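Short chain dehydrogenase (Mycobacterium smegmatis, PDB 3UCX) is probably an NAD(P)-dependent oxidoreductase of the short-chain dehydrogenase family, built on a Rossmann fold, whose substrate is not established. Local coordinates at residues Leu23-Ala28 with Glu49-Gln54; Ala28-Glu33 with Ala238-Ala243; Ser200-Gln205 with Glu214-Ala219. One frame throughout, in Å; residues are numbered along the deposited sequence.

Interaction 1 of 3, residues Leu23-Ala28 with Glu49-Gln54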
# COMPACT_ATOMS: atom_id res chain seq x y z
N LEU A 23 -23.19 4.23 -14.84
CA LEU A 23 -22.38 5.36 -14.36
C LEU A 23 -22.16 6.41 -15.45
O LEU A 23 -22.24 7.62 -15.18
CB LEU A 23 -21.03 4.86 -13.85
CG LEU A 23 -20.09 5.95 -13.34
CD1 LEU A 23 -20.67 6.74 -12.16
CD2 LEU A 23 -18.74 5.33 -12.99
N GLY A 24 -21.89 5.97 -16.67
CA GLY A 24 -21.65 6.89 -17.79
C GLY A 24 -22.76 7.90 -18.03
O GLY A 24 -22.51 9.08 -18.27
N THR A 25 -24.01 7.42 -17.99
CA THR A 25 -25.15 8.28 -18.19
C THR A 25 -25.30 9.25 -17.01
O THR A 25 -25.50 10.45 -17.19
CB THR A 25 -26.43 7.45 -18.42
OG1 THR A 25 -26.26 6.64 -19.61
CG2 THR A 25 -27.66 8.34 -18.60
N THR A 26 -25.20 8.72 -15.79
CA THR A 26 -25.25 9.57 -14.61
C THR A 26 -24.16 10.65 -14.64
O THR A 26 -24.42 11.81 -14.35
CB THR A 26 -25.09 8.75 -13.32
OG1 THR A 26 -26.24 7.91 -13.17
CG2 THR A 26 -24.98 9.66 -12.09
N LEU A 27 -22.96 10.26 -15.03
CA LEU A 27 -21.83 11.19 -15.10
C LEU A 27 -22.06 12.34 -16.08
O LEU A 27 -21.84 13.51 -15.75
CB LEU A 27 -20.55 10.39 -15.44
CG LEU A 27 -19.17 10.95 -15.14
CD1 LEU A 27 -18.99 11.35 -13.68
CD2 LEU A 27 -18.16 9.89 -15.56
N ALA A 28 -22.54 12.02 -17.28
CA ALA A 28 -22.82 13.01 -18.32
C ALA A 28 -23.84 14.00 -17.81
O ALA A 28 -23.66 15.23 -17.93
CB ALA A 28 -23.34 12.31 -19.57
N GLU A 49 -27.62 8.78 -27.88
CA GLU A 49 -28.77 9.63 -28.19
C GLU A 49 -29.53 10.04 -26.95
O GLU A 49 -29.79 11.23 -26.75
CB GLU A 49 -29.72 8.96 -29.20
N ASP A 50 -29.88 9.08 -26.09
CA ASP A 50 -30.61 9.46 -24.88
C ASP A 50 -29.73 10.18 -23.86
O ASP A 50 -30.21 11.08 -23.16
CB ASP A 50 -31.28 8.29 -24.17
CG ASP A 50 -31.93 8.73 -22.86
OD1 ASP A 50 -32.83 9.60 -22.92
OD2 ASP A 50 -31.48 8.30 -21.77
N VAL A 51 -28.46 9.80 -23.77
CA VAL A 51 -27.57 10.53 -22.87
C VAL A 51 -27.46 11.99 -23.33
O VAL A 51 -27.55 12.91 -22.51
CB VAL A 51 -26.16 9.90 -22.74
CG1 VAL A 51 -25.40 10.61 -21.63
CG2 VAL A 51 -26.26 8.41 -22.44
N ALA A 52 -27.30 12.20 -24.64
CA ALA A 52 -27.19 13.56 -25.16
C ALA A 52 -28.43 14.40 -24.80
O ALA A 52 -28.32 15.59 -24.45
CB ALA A 52 -26.95 13.55 -26.67
N LYS A 53 -29.61 13.78 -24.87
CA LYS A 53 -30.86 14.45 -24.45
C LYS A 53 -30.85 14.87 -22.98
O LYS A 53 -31.21 15.99 -22.64
CB LYS A 53 -32.09 13.57 -24.77
N GLN A 54 -30.38 14.00 -22.08
CA GLN A 54 -30.27 14.40 -20.68
C GLN A 54 -29.33 15.59 -20.53
O GLN A 54 -29.56 16.47 -19.68
CB GLN A 54 -29.80 13.24 -19.80
CG GLN A 54 -30.75 12.05 -19.86
CD GLN A 54 -30.50 11.02 -18.80
OE1 GLN A 54 -30.12 11.35 -17.68
NE2 GLN A 54 -30.72 9.75 -19.14
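T25 and V51 mark the closest approach of two helical segments, with their CA atoms 5.7 Å apart. Residues 23-28 and 49-54 run in nearly the same direction. Their axes come within 9.4 Å and cross at -26°. V51 points at the other helix and splits its two methyls between two neighbours. CG1 stands anti to the backbone N (chi1 -172°) and presses on A28 CB at 3.4 Å, a tight carbon pair. CG2 meets T25 OG1 at 3.3 Å. The methyl only packs on it; the hydroxyl's polar partner is the carbonyl O of G20, to which it is hydrogen-bonded. The two helices cover one face of the parallel Rossmann sheet. They follow the first and second strands of the fold, 13-17 and 37-42. A28 and V51 both also rest on L40 of strand 37-42, which puts this pair next to the sheet. Q54, partly exposed, touches T25. Its chain is extended beyond CG, and the Q54 and T25 side chains cross at about a right angle. The nearest atoms there are T25 CG2 and Q54 NE2, 3.4 Å apart. The amide is tied back to its own helix: NE2 donates to D50 OD2 at 3.1 Å. That oxygen lies almost in the amide plane of Q54. NE2 comes to the syn side of OD2, tilted 30° out of the carboxylate plane.

Interaction 2 of 3, residues Ala28-Glu33 with Ala238-Ala243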
# COMPACT_ATOMS: atom_id res chain seq x y z
N ALA A 28 -22.54 12.02 -17.28
CA ALA A 28 -22.82 13.01 -18.32
C ALA A 28 -23.84 14.00 -17.81
O ALA A 28 -23.66 15.23 -17.93
CB ALA A 28 -23.34 12.31 -19.57
N ARG A 29 -24.91 13.48 -17.22
CA ARG A 29 -25.94 14.32 -16.66
C ARG A 29 -25.37 15.21 -15.59
O ARG A 29 -25.58 16.42 -15.60
CB ARG A 29 -27.11 13.46 -16.12
CG ARG A 29 -28.23 14.26 -15.45
CD ARG A 29 -29.31 13.39 -14.80
NE ARG A 29 -28.81 12.43 -13.80
CZ ARG A 29 -28.49 12.71 -12.54
NH1 ARG A 29 -28.59 13.95 -12.06
NH2 ARG A 29 -28.06 11.74 -11.73
N ARG A 30 -24.63 14.63 -14.64
CA ARG A 30 -24.09 15.41 -13.55
C ARG A 30 -23.10 16.49 -14.02
O ARG A 30 -23.11 17.58 -13.49
CB ARG A 30 -23.47 14.51 -12.47
CG ARG A 30 -24.50 13.68 -11.69
CD ARG A 30 -25.19 14.49 -10.60
NE ARG A 30 -24.23 15.05 -9.65
CZ ARG A 30 -23.57 14.33 -8.75
NH1 ARG A 30 -23.78 13.03 -8.63
NH2 ARG A 30 -22.69 14.93 -7.95
N CYS A 31 -22.25 16.18 -14.99
CA CYS A 31 -21.29 17.18 -15.50
C CYS A 31 -22.02 18.37 -16.10
O CYS A 31 -21.67 19.52 -15.83
CB CYS A 31 -20.36 16.57 -16.54
SG CYS A 31 -19.12 15.46 -15.85
N ALA A 32 -23.07 18.08 -16.86
CA ALA A 32 -23.90 19.10 -17.51
C ALA A 32 -24.60 19.98 -16.46
O ALA A 32 -24.57 21.19 -16.57
CB ALA A 32 -24.90 18.47 -18.46
N GLU A 33 -25.15 19.36 -15.42
CA GLU A 33 -25.76 20.10 -14.30
C GLU A 33 -24.78 21.03 -13.63
O GLU A 33 -25.18 22.07 -13.14
CB GLU A 33 -26.29 19.14 -13.24
CG GLU A 33 -27.55 18.40 -13.62
CD GLU A 33 -27.95 17.30 -12.63
OE1 GLU A 33 -27.25 17.11 -11.61
OE2 GLU A 33 -28.95 16.61 -12.89
N ALA A 238 -17.49 11.84 -6.82
CA ALA A 238 -16.04 11.66 -6.67
C ALA A 238 -15.29 12.02 -7.97
O ALA A 238 -14.26 12.68 -7.94
CB ALA A 238 -15.71 10.23 -6.27
N ILE A 239 -15.84 11.58 -9.10
CA ILE A 239 -15.24 11.84 -10.41
C ILE A 239 -15.30 13.34 -10.72
O ILE A 239 -14.32 13.94 -11.17
CB ILE A 239 -15.94 11.03 -11.52
CG1 ILE A 239 -15.66 9.54 -11.32
CG2 ILE A 239 -15.51 11.48 -12.91
CD1 ILE A 239 -16.60 8.65 -12.11
N LEU A 240 -16.45 13.95 -10.49
CA LEU A 240 -16.59 15.40 -10.66
C LEU A 240 -15.60 16.20 -9.81
O LEU A 240 -14.98 17.15 -10.32
CB LEU A 240 -18.02 15.86 -10.37
CG LEU A 240 -18.95 15.88 -11.60
CD1 LEU A 240 -19.09 14.49 -12.23
CD2 LEU A 240 -20.30 16.41 -11.14
N PHE A 241 -15.42 15.80 -8.55
CA PHE A 241 -14.45 16.45 -7.67
C PHE A 241 -13.04 16.40 -8.29
O PHE A 241 -12.39 17.44 -8.44
CB PHE A 241 -14.42 15.80 -6.29
CG PHE A 241 -13.23 16.16 -5.46
CD1 PHE A 241 -13.13 17.41 -4.89
CD2 PHE A 241 -12.21 15.27 -5.28
CE1 PHE A 241 -12.01 17.75 -4.11
CE2 PHE A 241 -11.10 15.59 -4.53
CZ PHE A 241 -11.01 16.84 -3.94
N MET A 242 -12.61 15.19 -8.66
CA MET A 242 -11.29 14.98 -9.25
C MET A 242 -11.11 15.73 -10.58
O MET A 242 -10.00 16.15 -10.91
CB MET A 242 -11.03 13.50 -9.49
CG MET A 242 -10.70 12.71 -8.23
SD MET A 242 -9.16 13.30 -7.48
CE MET A 242 -8.68 11.87 -6.50
N ALA A 243 -12.20 15.88 -11.34
CA ALA A 243 -12.18 16.62 -12.61
C ALA A 243 -12.13 18.13 -12.43
O ALA A 243 -11.73 18.86 -13.34
CB ALA A 243 -13.38 16.24 -13.47
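L240 reaches from helix 232-243 to the C-terminal end of helix 23-33 and touches R30 and C31. Both helices lie on the same face of the central parallel sheet of this Rossmann fold. The segments are more than 200 residues apart in sequence, so the contact joins the first helix of the fold to the last one before strand 254-257. The CA atoms of C31 and L240 are 7.0 Å apart, and L240 makes nearly all of the contact from helix 232-243. Its CB points toward the other helix. CG then forks, and chi2 at 60° sends the two methyls to different neighbours. CD1 meets C31 SG at 3.7 Å, a buried apolar contact. CD2 packs on R30, lying 3.8 Å from the carbonyl O of R30 and 3.9 Å from R30 CB.

R30 starts toward L240 but bends at chi2 and chi3. The bends carry its guanidinium along helix 232-243 to two polar partners earlier on that helix, where NH1 forms a salt bridge with D233 and NH2 is hydrogen-bonded to S237. The second subunit comes close here too: L246 of that subunit packs on R30, and its F241 ring stacks on F241 of this chain. D233 has a second basic partner in R29 NH2. The other terminal nitrogen of R29 turns to its own helix, where NH1 bridges to E33 OE2 at 2.8 Å, with the oxygen at the guanidinium edge and 8° out of its plane.

Interaction 3 of 3, residues Ser200-Gln205 with Glu214-Ala219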
# COMPACT_ATOMS: atom_id res chain seq x y z
N SER A 200 -31.24 -4.56 -11.91
CA SER A 200 -31.73 -5.59 -12.87
C SER A 200 -30.85 -6.81 -12.80
O SER A 200 -31.31 -7.94 -12.95
CB SER A 200 -31.73 -5.10 -14.32
OG SER A 200 -32.40 -3.87 -14.43
N TYR A 201 -29.56 -6.57 -12.62
CA TYR A 201 -28.61 -7.64 -12.52
C TYR A 201 -28.83 -8.45 -11.25
O TYR A 201 -28.83 -9.69 -11.29
CB TYR A 201 -27.19 -7.09 -12.54
CG TYR A 201 -26.17 -8.14 -12.34
CD1 TYR A 201 -25.95 -9.12 -13.30
CD2 TYR A 201 -25.41 -8.18 -11.17
CE1 TYR A 201 -25.00 -10.11 -13.10
CE2 TYR A 201 -24.46 -9.16 -10.97
CZ TYR A 201 -24.26 -10.11 -11.94
OH TYR A 201 -23.32 -11.08 -11.72
N PHE A 202 -29.03 -7.77 -10.13
CA PHE A 202 -29.33 -8.48 -8.88
C PHE A 202 -30.67 -9.25 -8.99
O PHE A 202 -30.81 -10.33 -8.42
CB PHE A 202 -29.33 -7.53 -7.69
CG PHE A 202 -27.94 -7.12 -7.21
CD1 PHE A 202 -26.78 -7.61 -7.81
CD2 PHE A 202 -27.81 -6.28 -6.11
CE1 PHE A 202 -25.52 -7.23 -7.34
CE2 PHE A 202 -26.56 -5.89 -5.66
CZ PHE A 202 -25.41 -6.37 -6.26
N GLU A 203 -31.63 -8.70 -9.72
CA GLU A 203 -32.91 -9.40 -9.95
C GLU A 203 -32.71 -10.70 -10.72
O GLU A 203 -33.28 -11.73 -10.36
CB GLU A 203 -33.90 -8.48 -10.64
CG GLU A 203 -34.44 -7.41 -9.70
CD GLU A 203 -35.23 -6.33 -10.40
OE1 GLU A 203 -35.16 -6.26 -11.64
OE2 GLU A 203 -35.90 -5.54 -9.71
N HIS A 204 -31.88 -10.65 -11.77
CA HIS A 204 -31.50 -11.86 -12.51
C HIS A 204 -30.83 -12.89 -11.62
O HIS A 204 -31.19 -14.07 -11.64
CB HIS A 204 -30.57 -11.50 -13.67
CG HIS A 204 -30.06 -12.70 -14.42
ND1 HIS A 204 -30.80 -13.35 -15.34
CD2 HIS A 204 -28.84 -13.39 -14.34
CE1 HIS A 204 -30.09 -14.39 -15.84
NE2 HIS A 204 -28.90 -14.41 -15.22
N GLN A 205 -29.84 -12.45 -10.83
CA GLN A 205 -29.13 -13.33 -9.91
C GLN A 205 -30.08 -13.91 -8.85
O GLN A 205 -29.92 -15.07 -8.45
CB GLN A 205 -28.00 -12.58 -9.20
CG GLN A 205 -26.91 -12.06 -10.12
CD GLN A 205 -26.09 -13.18 -10.73
OE1 GLN A 205 -26.21 -13.48 -11.92
NE2 GLN A 205 -25.26 -13.80 -9.90
N GLU A 214 -32.76 -8.44 -1.85
CA GLU A 214 -32.26 -7.99 -0.55
C GLU A 214 -31.09 -8.85 -0.08
O GLU A 214 -30.10 -8.33 0.43
CB GLU A 214 -33.36 -8.02 0.52
CG GLU A 214 -34.45 -7.00 0.31
CD GLU A 214 -35.67 -7.54 -0.44
OE1 GLU A 214 -35.56 -8.52 -1.21
OE2 GLU A 214 -36.75 -6.96 -0.27
N ASP A 215 -31.23 -10.16 -0.22
CA ASP A 215 -30.18 -11.09 0.15
C ASP A 215 -28.90 -10.79 -0.63
O ASP A 215 -27.79 -10.77 -0.07
CB ASP A 215 -30.68 -12.52 -0.15
CG ASP A 215 -29.71 -13.61 0.28
OD1 ASP A 215 -28.72 -13.32 0.99
OD2 ASP A 215 -29.95 -14.78 -0.09
N ILE A 216 -29.05 -10.56 -1.94
CA ILE A 216 -27.91 -10.35 -2.83
C ILE A 216 -27.30 -9.00 -2.50
O ILE A 216 -26.08 -8.88 -2.32
CB ILE A 216 -28.35 -10.32 -4.32
CG1 ILE A 216 -29.06 -11.61 -4.73
CG2 ILE A 216 -27.14 -10.05 -5.22
CD1 ILE A 216 -28.13 -12.77 -4.96
N TYR A 217 -28.15 -7.98 -2.38
CA TYR A 217 -27.66 -6.63 -2.05
C TYR A 217 -26.94 -6.65 -0.72
O TYR A 217 -25.81 -6.16 -0.61
CB TYR A 217 -28.79 -5.60 -2.03
CG TYR A 217 -28.34 -4.19 -1.67
CD1 TYR A 217 -28.12 -3.81 -0.34
CD2 TYR A 217 -28.17 -3.23 -2.65
CE1 TYR A 217 -27.72 -2.53 -0.01
CE2 TYR A 217 -27.75 -1.94 -2.34
CZ TYR A 217 -27.52 -1.59 -1.01
OH TYR A 217 -27.13 -0.32 -0.69
N ASN A 218 -27.57 -7.21 0.31
CA ASN A 218 -26.95 -7.22 1.63
C ASN A 218 -25.63 -8.01 1.63
O ASN A 218 -24.67 -7.59 2.27
CB ASN A 218 -27.92 -7.80 2.69
CG ASN A 218 -29.14 -6.91 2.94
OD1 ASN A 218 -29.08 -5.69 2.81
ND2 ASN A 218 -30.24 -7.54 3.34
N ALA A 219 -25.56 -9.13 0.91
CA ALA A 219 -24.30 -9.86 0.79
C ALA A 219 -23.22 -9.00 0.12
O ALA A 219 -22.07 -8.97 0.57
CB ALA A 219 -24.46 -11.22 0.05
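I216 lays its CG2 methyl over one face of the F202 ring. The methyl is 3.7 Å from the ring centroid and 16° off the ring normal, a CH-pi contact. It sits slightly toward the rim, nearest CG and CD1 of the ring. Two torsions set this up. F202 CG lies anti to its carbonyl carbon (chi1 -76°), which swings the ring across to the other helix. On I216, CG2 is the branch anti to the backbone N. The other branch goes elsewhere: I216 CD1 approaches Q205 CB at 4.2 Å, while the end of Q205 leads away and its CG lies over one face of the Y201 ring, toward its rim.

Segments 200-205 and 214-219 cross at 116°; a short connection joins their helices, 196-208 and 213-221. They form a helical pair after strand 184-190, where short-chain dehydrogenases commonly carry the mobile substrate-binding region. One side of the F202 ring, at CE2 and CD2, meets the backbone of Y217, with F202 CE2 3.8 Å from Y217 CA. The Y217 ring is held by partners outside the segments. Its OH is hydrogen-bonded to the backbone N of L229, a loop residue that also touches F202, and W194 meets the ring edge-to-face. A pentaethylene glycol, probably from the crystallisation liquor, lies near this tyrosine.

Overall arrangement
Interactions 1 and 2 are neighbours, with centres 12 Å apart. They share helix 23-33 and residue A28. That helix packs on helix 45-57 in one contact and on helix 232-243 in the other. L27 joins them, its CD1 packing on L240 CD1 at 3.5 Å. Together they line up three helices on one face of the parallel sheet. Their segments alternate along the chain, and interaction 2 brings residues some 200 positions apart into the same layer. Interaction 3 stands apart, with centres 25 and 28 Å from the other two. It is nested in the loop that interaction 2 closes, and it builds a peripheral helical pair beyond the Rossmann core.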